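Local structure of glycosyl hydrolases family 31 family protein (6DRU) at residues P676-W681 with H700-L706; V664-Q668 with Y686-Q690; Y286-Q292 with S356-S360. The protein catalyses the release of alpha-xylose from the non-reducing terminal glucose of xyloglucan oligosaccharides, as a glycoside hydrolase of family 31. One frame throughout, in Å; residues are numbered along the deposited sequence.

How the interactions relate
Interactions 1 and 2 both lie in the C-terminal domain of family 31, their centres 11 Å apart, and their segments alternate along the chain: 664-668, 676-681, 686-690, 700-706. W677 joins them by two probable hydrogen bonds. W677 O to Y686 N (2.8 Å) lies within the six-stranded sheet holding 677-679 and 703-705; W677 NE1 to P667 O (2.9 Å), with F704 CE1 packing on V664 CG1, links that sheet to strand 661-666. Interaction 3 comes earlier in the chain, in the TIM-barrel domain, and borders the xylose pocket. The other two join strands of the C-terminal domain, nearest atoms about 28 and 36 Å from interaction 3.

Interaction 1 (P676-W681 with H700-L706); sequences PWTYWW and HIPVFHL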
# COMPACT_ATOMS: atom_id res chain seq x y z
N PRO A 676 40.87 35.87 -33.07
CA PRO A 676 40.72 34.49 -33.54
C PRO A 676 39.37 34.19 -34.18
O PRO A 676 39.24 33.21 -34.92
CB PRO A 676 40.92 33.66 -32.26
CG PRO A 676 41.00 34.67 -31.11
CD PRO A 676 40.57 36.00 -31.64
N TRP A 677 38.36 35.02 -33.91
CA TRP A 677 37.01 34.76 -34.37
C TRP A 677 36.80 35.42 -35.74
O TRP A 677 36.93 36.64 -35.87
CB TRP A 677 35.98 35.28 -33.37
CG TRP A 677 36.05 34.59 -32.04
CD1 TRP A 677 36.50 35.12 -30.86
CD2 TRP A 677 35.65 33.25 -31.74
NE1 TRP A 677 36.41 34.19 -29.86
CE2 TRP A 677 35.89 33.03 -30.37
CE3 TRP A 677 35.11 32.21 -32.51
CZ2 TRP A 677 35.61 31.82 -29.75
CZ3 TRP A 677 34.83 31.00 -31.88
CH2 TRP A 677 35.08 30.82 -30.52
N THR A 678 36.47 34.61 -36.74
CA THR A 678 36.19 35.08 -38.09
C THR A 678 34.71 34.88 -38.38
O THR A 678 34.22 33.76 -38.32
CB THR A 678 37.04 34.34 -39.12
OG1 THR A 678 38.43 34.51 -38.81
CG2 THR A 678 36.77 34.87 -40.52
N TYR A 679 34.02 35.97 -38.70
CA TYR A 679 32.61 35.88 -39.06
C TYR A 679 32.47 35.18 -40.41
O TYR A 679 33.23 35.44 -41.34
CB TYR A 679 31.98 37.27 -39.10
CG TYR A 679 30.47 37.25 -39.11
CD1 TYR A 679 29.76 36.63 -38.08
CD2 TYR A 679 29.75 37.86 -40.12
CE1 TYR A 679 28.38 36.61 -38.08
CE2 TYR A 679 28.37 37.85 -40.13
CZ TYR A 679 27.69 37.22 -39.11
OH TYR A 679 26.31 37.21 -39.11
N TRP A 680 31.48 34.29 -40.49
CA TRP A 680 31.37 33.42 -41.66
C TRP A 680 31.01 34.21 -42.92
O TRP A 680 31.52 33.92 -44.00
CB TRP A 680 30.33 32.33 -41.40
CG TRP A 680 30.26 31.30 -42.48
CD1 TRP A 680 29.47 31.33 -43.60
CD2 TRP A 680 30.99 30.07 -42.55
NE1 TRP A 680 29.67 30.20 -44.36
CE2 TRP A 680 30.60 29.41 -43.73
CE3 TRP A 680 31.94 29.46 -41.72
CZ2 TRP A 680 31.13 28.17 -44.11
CZ3 TRP A 680 32.46 28.24 -42.09
CH2 TRP A 680 32.06 27.61 -43.28
N TRP A 681 30.13 35.20 -42.79
CA TRP A 681 29.56 35.85 -43.96
C TRP A 681 30.35 37.06 -44.44
O TRP A 681 30.24 37.43 -45.61
CB TRP A 681 28.11 36.26 -43.67
CG TRP A 681 27.30 35.12 -43.16
CD1 TRP A 681 26.81 34.95 -41.90
CD2 TRP A 681 26.89 33.96 -43.90
NE1 TRP A 681 26.12 33.77 -41.81
CE2 TRP A 681 26.16 33.14 -43.02
CE3 TRP A 681 27.08 33.53 -45.22
CZ2 TRP A 681 25.60 31.93 -43.42
CZ3 TRP A 681 26.53 32.33 -45.61
CH2 TRP A 681 25.80 31.54 -44.71
N HIS A 700 21.36 34.89 -43.49
CA HIS A 700 22.60 34.62 -42.77
C HIS A 700 22.29 34.31 -41.31
O HIS A 700 21.57 35.05 -40.65
CB HIS A 700 23.56 35.82 -42.87
CG HIS A 700 24.08 36.06 -44.25
ND1 HIS A 700 24.04 35.11 -45.24
CD2 HIS A 700 24.65 37.16 -44.80
CE1 HIS A 700 24.57 35.60 -46.34
NE2 HIS A 700 24.94 36.85 -46.11
N ILE A 701 22.85 33.21 -40.82
CA ILE A 701 22.76 32.84 -39.41
C ILE A 701 24.09 33.18 -38.75
O ILE A 701 25.15 32.80 -39.28
CB ILE A 701 22.42 31.34 -39.22
CG1 ILE A 701 22.42 30.99 -37.74
CG2 ILE A 701 23.36 30.45 -40.03
CD1 ILE A 701 22.02 29.57 -37.46
N PRO A 702 24.09 33.89 -37.62
CA PRO A 702 25.36 34.30 -37.00
C PRO A 702 26.24 33.11 -36.63
O PRO A 702 25.92 32.34 -35.72
CB PRO A 702 24.90 35.08 -35.76
CG PRO A 702 23.54 35.58 -36.11
CD PRO A 702 22.92 34.50 -36.95
N VAL A 703 27.36 32.97 -37.33
CA VAL A 703 28.30 31.88 -37.12
C VAL A 703 29.71 32.43 -37.26
O VAL A 703 30.04 33.07 -38.26
CB VAL A 703 28.08 30.72 -38.12
CG1 VAL A 703 29.25 29.74 -38.07
CG2 VAL A 703 26.77 30.00 -37.83
N PHE A 704 30.54 32.19 -36.25
CA PHE A 704 31.96 32.49 -36.29
C PHE A 704 32.74 31.19 -36.35
O PHE A 704 32.20 30.10 -36.13
CB PHE A 704 32.40 33.31 -35.07
CG PHE A 704 31.68 34.62 -34.92
CD1 PHE A 704 30.41 34.67 -34.39
CD2 PHE A 704 32.28 35.80 -35.32
CE1 PHE A 704 29.74 35.87 -34.25
CE2 PHE A 704 31.62 37.00 -35.18
CZ PHE A 704 30.35 37.03 -34.64
N HIS A 705 34.03 31.29 -36.65
CA HIS A 705 34.86 30.10 -36.70
C HIS A 705 36.28 30.42 -36.28
O HIS A 705 36.79 31.51 -36.56
CB HIS A 705 34.84 29.45 -38.09
CG HIS A 705 35.55 30.25 -39.14
ND1 HIS A 705 36.91 30.20 -39.33
CD2 HIS A 705 35.07 31.11 -40.08
CE1 HIS A 705 37.25 30.99 -40.33
NE2 HIS A 705 36.15 31.56 -40.80
N LEU A 706 36.91 29.48 -35.59
CA LEU A 706 38.31 29.57 -35.22
C LEU A 706 39.17 28.92 -36.29
O LEU A 706 38.74 28.00 -36.99
CB LEU A 706 38.56 28.90 -33.87
CG LEU A 706 37.84 29.52 -32.67
CD1 LEU A 706 37.94 28.61 -31.45
CD2 LEU A 706 38.41 30.89 -32.36
O HOH W 1 39.33 32.55 -37.37
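T678 and H705 form an antiparallel hydrogen-bonded pair in the beta sheet of the C-terminal domain, T678 N donating to H705 O at 3.1 Å and H705 N returning a bond to T678 O. Beyond the non-hydrogen-bonded pair of Y679 and F704, W680 N reaches V703 O at 2.9 Å and continues the backbone bonding one residue past strand 677-679. On the face carrying T678, H705 CG stands between its backbone N and carbonyl carbon (chi1 69°), and T678 CB sits over the ring, 3.7 Å from the centroid of the H705 ring. On the face of Y679 and F704, Y679 CD1 lies over the phenyl ring, the two rings meeting obliquely. At one end L706 CD2 presses on the face of W677, 3.5 Å from the centroid of its six-membered ring. At the other end H700 and the five-membered ring of W681 make an offset stack, planes 9° apart, while W680 CD1 covers the opposite face of the W681 indole. A second shell holds these groups: L649 backs H705, V692 and V694 of strand 690-695 pack on F704, R709 makes a cation-pi contact with W680, and Y679 OH is hydrogen-bonded to P695 O. The W681 indole is also pinned at its edge: I701 O lies in the plane of the W681 ring, 2.9 Å from NE1, whereas NE1 stands 50° out of the I701 carbonyl plane.

Interaction 2 (V664-Q668 with Y686-Q690); sequences VYLPQ and YAGGQ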
# COMPACT_ATOMS: atom_id res chain seq x y z
N VAL A 664 26.29 38.85 -30.59
CA VAL A 664 26.91 37.57 -30.28
C VAL A 664 28.07 37.82 -29.33
O VAL A 664 28.90 38.69 -29.58
CB VAL A 664 27.38 36.85 -31.56
CG1 VAL A 664 28.07 35.55 -31.20
CG2 VAL A 664 26.21 36.61 -32.50
N TYR A 665 28.12 37.05 -28.25
CA TYR A 665 29.25 37.10 -27.33
C TYR A 665 30.34 36.16 -27.81
O TYR A 665 30.15 34.94 -27.86
CB TYR A 665 28.83 36.73 -25.91
CG TYR A 665 30.01 36.71 -24.96
CD1 TYR A 665 30.57 37.89 -24.50
CD2 TYR A 665 30.57 35.51 -24.55
CE1 TYR A 665 31.65 37.89 -23.65
CE2 TYR A 665 31.66 35.50 -23.69
CZ TYR A 665 32.19 36.69 -23.24
OH TYR A 665 33.27 36.69 -22.39
N LEU A 666 31.49 36.73 -28.17
CA LEU A 666 32.65 35.94 -28.55
C LEU A 666 33.47 35.65 -27.30
O LEU A 666 34.00 36.60 -26.69
CB LEU A 666 33.50 36.68 -29.58
CG LEU A 666 32.74 37.06 -30.85
CD1 LEU A 666 33.55 38.05 -31.66
CD2 LEU A 666 32.42 35.82 -31.67
N PRO A 667 33.59 34.40 -26.87
CA PRO A 667 34.34 34.11 -25.65
C PRO A 667 35.83 34.35 -25.83
O PRO A 667 36.36 34.40 -26.95
CB PRO A 667 34.05 32.62 -25.39
CG PRO A 667 32.86 32.30 -26.25
CD PRO A 667 32.97 33.19 -27.44
N GLN A 668 36.51 34.51 -24.70
CA GLN A 668 37.96 34.64 -24.69
C GLN A 668 38.61 33.28 -24.92
O GLN A 668 38.12 32.26 -24.42
CB GLN A 668 38.42 35.23 -23.36
CG GLN A 668 39.91 35.48 -23.26
CD GLN A 668 40.28 36.89 -23.68
OE1 GLN A 668 40.60 37.14 -24.84
NE2 GLN A 668 40.24 37.81 -22.73
N TYR A 686 37.48 39.29 -35.28
CA TYR A 686 37.18 40.00 -34.05
C TYR A 686 38.00 39.42 -32.91
O TYR A 686 38.45 38.27 -32.96
CB TYR A 686 35.69 39.92 -33.70
CG TYR A 686 34.75 40.44 -34.76
CD1 TYR A 686 34.44 39.68 -35.88
CD2 TYR A 686 34.15 41.69 -34.64
CE1 TYR A 686 33.59 40.15 -36.86
CE2 TYR A 686 33.29 42.17 -35.60
CZ TYR A 686 33.01 41.40 -36.71
OH TYR A 686 32.15 41.87 -37.68
N ALA A 687 38.20 40.23 -31.88
CA ALA A 687 38.93 39.79 -30.69
C ALA A 687 37.96 39.18 -29.68
O ALA A 687 36.80 39.59 -29.58
CB ALA A 687 39.68 40.96 -30.06
N GLY A 688 38.46 38.20 -28.93
CA GLY A 688 37.64 37.52 -27.96
C GLY A 688 37.43 38.33 -26.69
O GLY A 688 38.18 39.25 -26.37
N GLY A 689 36.38 37.97 -25.96
CA GLY A 689 36.08 38.59 -24.69
C GLY A 689 35.14 39.77 -24.74
O GLY A 689 35.19 40.62 -23.85
N GLN A 690 34.29 39.86 -25.76
CA GLN A 690 33.40 40.99 -25.92
C GLN A 690 32.15 40.56 -26.67
O GLN A 690 32.13 39.50 -27.31
CB GLN A 690 34.08 42.14 -26.66
CG GLN A 690 34.87 41.68 -27.87
CD GLN A 690 35.00 42.75 -28.93
OE1 GLN A 690 34.50 43.86 -28.77
NE2 GLN A 690 35.66 42.41 -30.03
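L666 and Y686 cross at a slant, L666 CD1 touching Y686 CB at 3.5 Å. The leucine reaches there because its CG stands anti to the carbonyl carbon (chi1 -57°). Y686 starts toward L666 but its ring leads off to Y679 and V692, so the methyl meets the root of the tyrosine and only the near part of its ring. Y665 is set otherwise: with CG anti to the backbone N (chi1 177°), its ring runs alongside the backbone of the 686-690 segment, CD1 lying 3.6 Å from Q690 O. K627 NZ donates a hydrogen bond to G689 O and shares a weak one with Y665 OH. The Q690 side chain shares a sheet face with L666 and folds back on its own loop, its amide NE2 donating to A687 O at 3.1 Å with the acceptor in the amide plane. In the backbone, L666 N donates to Q690 O at 3.0 Å. L666 O takes G689 N at 2.8 Å and, weakly, Q690 N. Two successive residues thus face one: with G689 at a positive phi of 92°, this is a G1 beta bulge where strand 690-695 begins pairing with strand 661-666.

Interaction 3 (Y286-Q292 with S356-S360); sequences YQSWAHQ and SWNGS. With NAG (2-acetamido-2-deoxy-beta-D-glucopyranose), chain D; BGC (beta-D-glucopyranose), chain F; XYS (alpha-D-xylopyranose), chain N.
W357, in touch with Y286, Q287 and Q292, opens a type I' beta turn that ends at S360, closed by two backbone hydrogen bonds, W357 N to S360 O at 2.9 Å and S360 N to W357 O. The same W357 O takes a second bond, from Q292 NE2 at 2.9 Å, the two donors arriving from opposite faces of the carbonyl plane. Q292 spans the gap because its chain is extended beyond CG (chi2 -179°); its OE1 is hydrogen-bonded to S327 OG. A water links Q292 NE2, N358 OD1 and S360 OG. The W357 indole, its CG anti to the backbone N, offers NE1 to Q287 OE1 at 3.3 Å; the acceptor lies in the ring plane, but the donor stands well above the amide plane of Q287. Y286 and W357 meet rim to rim, CE2 of the tyrosine 3.4 Å from CZ2 of the tryptophan, planes 29° apart. Xylose C5 lies over one face of Y286 and Q287 CG over the other, while glucose O6 donates to Y286 OH at 3.0 Å. Y286, with xylose C5 over its ring, is part of the xylose pocket, its side chain about 5 Å from that of the active-site D395 at the nearest atoms, and W357 CH2 borders the glucose, 3.7 Å from its C6. N358 ND2 is glycosylated, and NAG O6 gives W289 O a weak hydrogen bond. The 286-292 loop leaves strand 281-284 of the barrel ahead of helix 305-316. The turn joins strands 355-357 and 360-364, the latter antiparallel to strand 319-328, whose W325 meets the rings of both Y286 and W357.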
# COMPACT_ATOMS: atom_id res chain seq x y z
N TYR A 286 3.23 8.84 -38.97
CA TYR A 286 2.33 7.86 -38.38
C TYR A 286 1.00 7.83 -39.13
O TYR A 286 0.84 8.44 -40.19
CB TYR A 286 2.14 8.15 -36.88
CG TYR A 286 1.34 9.40 -36.53
CD1 TYR A 286 1.30 10.51 -37.36
CD2 TYR A 286 0.65 9.46 -35.33
CE1 TYR A 286 0.58 11.64 -37.02
CE2 TYR A 286 -0.07 10.59 -34.97
CZ TYR A 286 -0.11 11.67 -35.82
OH TYR A 286 -0.83 12.79 -35.47
N GLN A 287 0.03 7.09 -38.59
CA GLN A 287 -1.31 6.92 -39.16
C GLN A 287 -1.27 6.32 -40.56
O GLN A 287 -2.26 6.38 -41.29
CB GLN A 287 -2.08 8.24 -39.17
CG GLN A 287 -2.24 8.87 -37.79
CD GLN A 287 -3.12 8.05 -36.86
OE1 GLN A 287 -2.67 7.06 -36.28
NE2 GLN A 287 -4.37 8.45 -36.72
N SER A 288 -0.14 5.73 -40.95
CA SER A 288 0.02 5.10 -42.25
C SER A 288 -0.28 3.60 -42.21
O SER A 288 -0.02 2.91 -43.20
CB SER A 288 1.44 5.33 -42.78
OG SER A 288 2.40 5.05 -41.79
N TRP A 289 -0.81 3.10 -41.10
CA TRP A 289 -1.13 1.70 -40.92
C TRP A 289 -2.63 1.49 -40.94
O TRP A 289 -3.42 2.44 -40.84
CB TRP A 289 -0.53 1.18 -39.61
CG TRP A 289 -0.75 2.11 -38.46
CD1 TRP A 289 -1.92 2.34 -37.79
CD2 TRP A 289 0.23 2.96 -37.85
NE1 TRP A 289 -1.72 3.27 -36.80
CE2 TRP A 289 -0.41 3.67 -36.82
CE3 TRP A 289 1.59 3.19 -38.08
CZ2 TRP A 289 0.25 4.59 -36.01
CZ3 TRP A 289 2.26 4.10 -37.27
CH2 TRP A 289 1.58 4.79 -36.25
N ALA A 290 -3.03 0.22 -41.05
CA ALA A 290 -4.45 -0.11 -41.00
C ALA A 290 -4.98 -0.12 -39.57
O ALA A 290 -6.07 0.41 -39.31
CB ALA A 290 -4.70 -1.46 -41.68
N HIS A 291 -4.23 -0.70 -38.64
CA HIS A 291 -4.62 -0.77 -37.25
C HIS A 291 -3.41 -0.55 -36.36
O HIS A 291 -2.27 -0.81 -36.75
CB HIS A 291 -5.27 -2.12 -36.91
CG HIS A 291 -6.30 -2.57 -37.90
ND1 HIS A 291 -6.02 -3.50 -38.89
CD2 HIS A 291 -7.60 -2.22 -38.07
CE1 HIS A 291 -7.10 -3.70 -39.61
NE2 HIS A 291 -8.07 -2.94 -39.14
N GLN A 292 -3.67 -0.05 -35.15
CA GLN A 292 -2.62 0.12 -34.15
C GLN A 292 -2.12 -1.25 -33.71
O GLN A 292 -2.87 -2.02 -33.09
CB GLN A 292 -3.14 0.92 -32.96
CG GLN A 292 -3.41 2.38 -33.24
CD GLN A 292 -3.90 3.12 -32.01
OE1 GLN A 292 -3.11 3.52 -31.16
NE2 GLN A 292 -5.21 3.29 -31.92
N SER A 356 -5.27 5.74 -24.76
CA SER A 356 -6.18 5.75 -25.89
C SER A 356 -5.55 6.54 -27.03
O SER A 356 -4.69 7.40 -26.82
CB SER A 356 -7.55 6.33 -25.54
OG SER A 356 -7.45 7.70 -25.18
N TRP A 357 -6.01 6.24 -28.24
CA TRP A 357 -5.60 6.95 -29.45
C TRP A 357 -6.46 6.44 -30.60
O TRP A 357 -6.85 5.27 -30.62
CB TRP A 357 -4.11 6.74 -29.77
CG TRP A 357 -3.68 7.46 -31.00
CD1 TRP A 357 -3.38 6.91 -32.21
CD2 TRP A 357 -3.53 8.88 -31.16
NE1 TRP A 357 -3.04 7.89 -33.11
CE2 TRP A 357 -3.12 9.11 -32.49
CE3 TRP A 357 -3.69 9.97 -30.30
CZ2 TRP A 357 -2.88 10.39 -32.98
CZ3 TRP A 357 -3.45 11.24 -30.79
CH2 TRP A 357 -3.04 11.44 -32.12
N ASN A 358 -6.75 7.33 -31.55
CA ASN A 358 -7.50 6.98 -32.75
C ASN A 358 -8.89 6.45 -32.40
O ASN A 358 -9.43 5.57 -33.08
CB ASN A 358 -6.71 5.98 -33.61
CG ASN A 358 -7.30 5.79 -34.99
OD1 ASN A 358 -7.80 4.71 -35.31
ND2 ASN A 358 -7.24 6.82 -35.81
N GLY A 359 -9.47 6.98 -31.33
CA GLY A 359 -10.80 6.58 -30.91
C GLY A 359 -10.89 5.22 -30.26
O GLY A 359 -12.00 4.73 -30.04
N SER A 360 -9.76 4.59 -29.95
CA SER A 360 -9.74 3.27 -29.34
C SER A 360 -8.80 3.28 -28.14
O SER A 360 -7.76 3.95 -28.16
CB SER A 360 -9.29 2.21 -30.34
OG SER A 360 -10.06 2.27 -31.53
C1 NAG D . -7.67 6.37 -37.15
C2 NAG D . -8.73 7.20 -37.84
C3 NAG D . -8.99 6.84 -39.26
C4 NAG D . -7.72 6.49 -40.01
C5 NAG D . -6.89 5.52 -39.20
C6 NAG D . -5.62 5.18 -39.95
C7 NAG D . -10.28 7.97 -36.07
C8 NAG D . -11.57 7.78 -35.30
N2 NAG D . -9.94 7.05 -37.10
O3 NAG D . -9.67 7.90 -39.89
O4 NAG D . -8.05 5.91 -41.24
O5 NAG D . -6.56 6.14 -37.98
O6 NAG D . -4.58 4.91 -39.04
O7 NAG D . -9.54 8.89 -35.80
C2 BGC F . -2.03 15.64 -29.06
C3 BGC F . -1.13 14.70 -28.35
C4 BGC F . -0.68 13.58 -29.30
C5 BGC F . -0.12 14.18 -30.57
C6 BGC F . 0.20 13.07 -31.56
C1 BGC F . -1.30 16.15 -30.28
O2 BGC F . -2.39 16.75 -28.21
O3 BGC F . -1.81 14.16 -27.27
O4 BGC F . 0.32 12.81 -28.69
O5 BGC F . -1.07 15.05 -31.16
O6 BGC F . 0.32 13.61 -32.86
C1 XYS N . 3.96 12.80 -32.44
C2 XYS N . 5.36 13.13 -32.90
C3 XYS N . 5.29 13.88 -34.21
C4 XYS N . 4.47 13.08 -35.20
C5 XYS N . 3.14 12.72 -34.58
O1 XYS N . 3.22 13.99 -32.29
O2 XYS N . 6.00 13.93 -31.93
O3 XYS N . 6.59 14.07 -34.72
O4 XYS N . 4.24 13.86 -36.36
O5 XYS N . 3.34 11.97 -33.40
O HOH W 2 -7.65 2.42 -33.63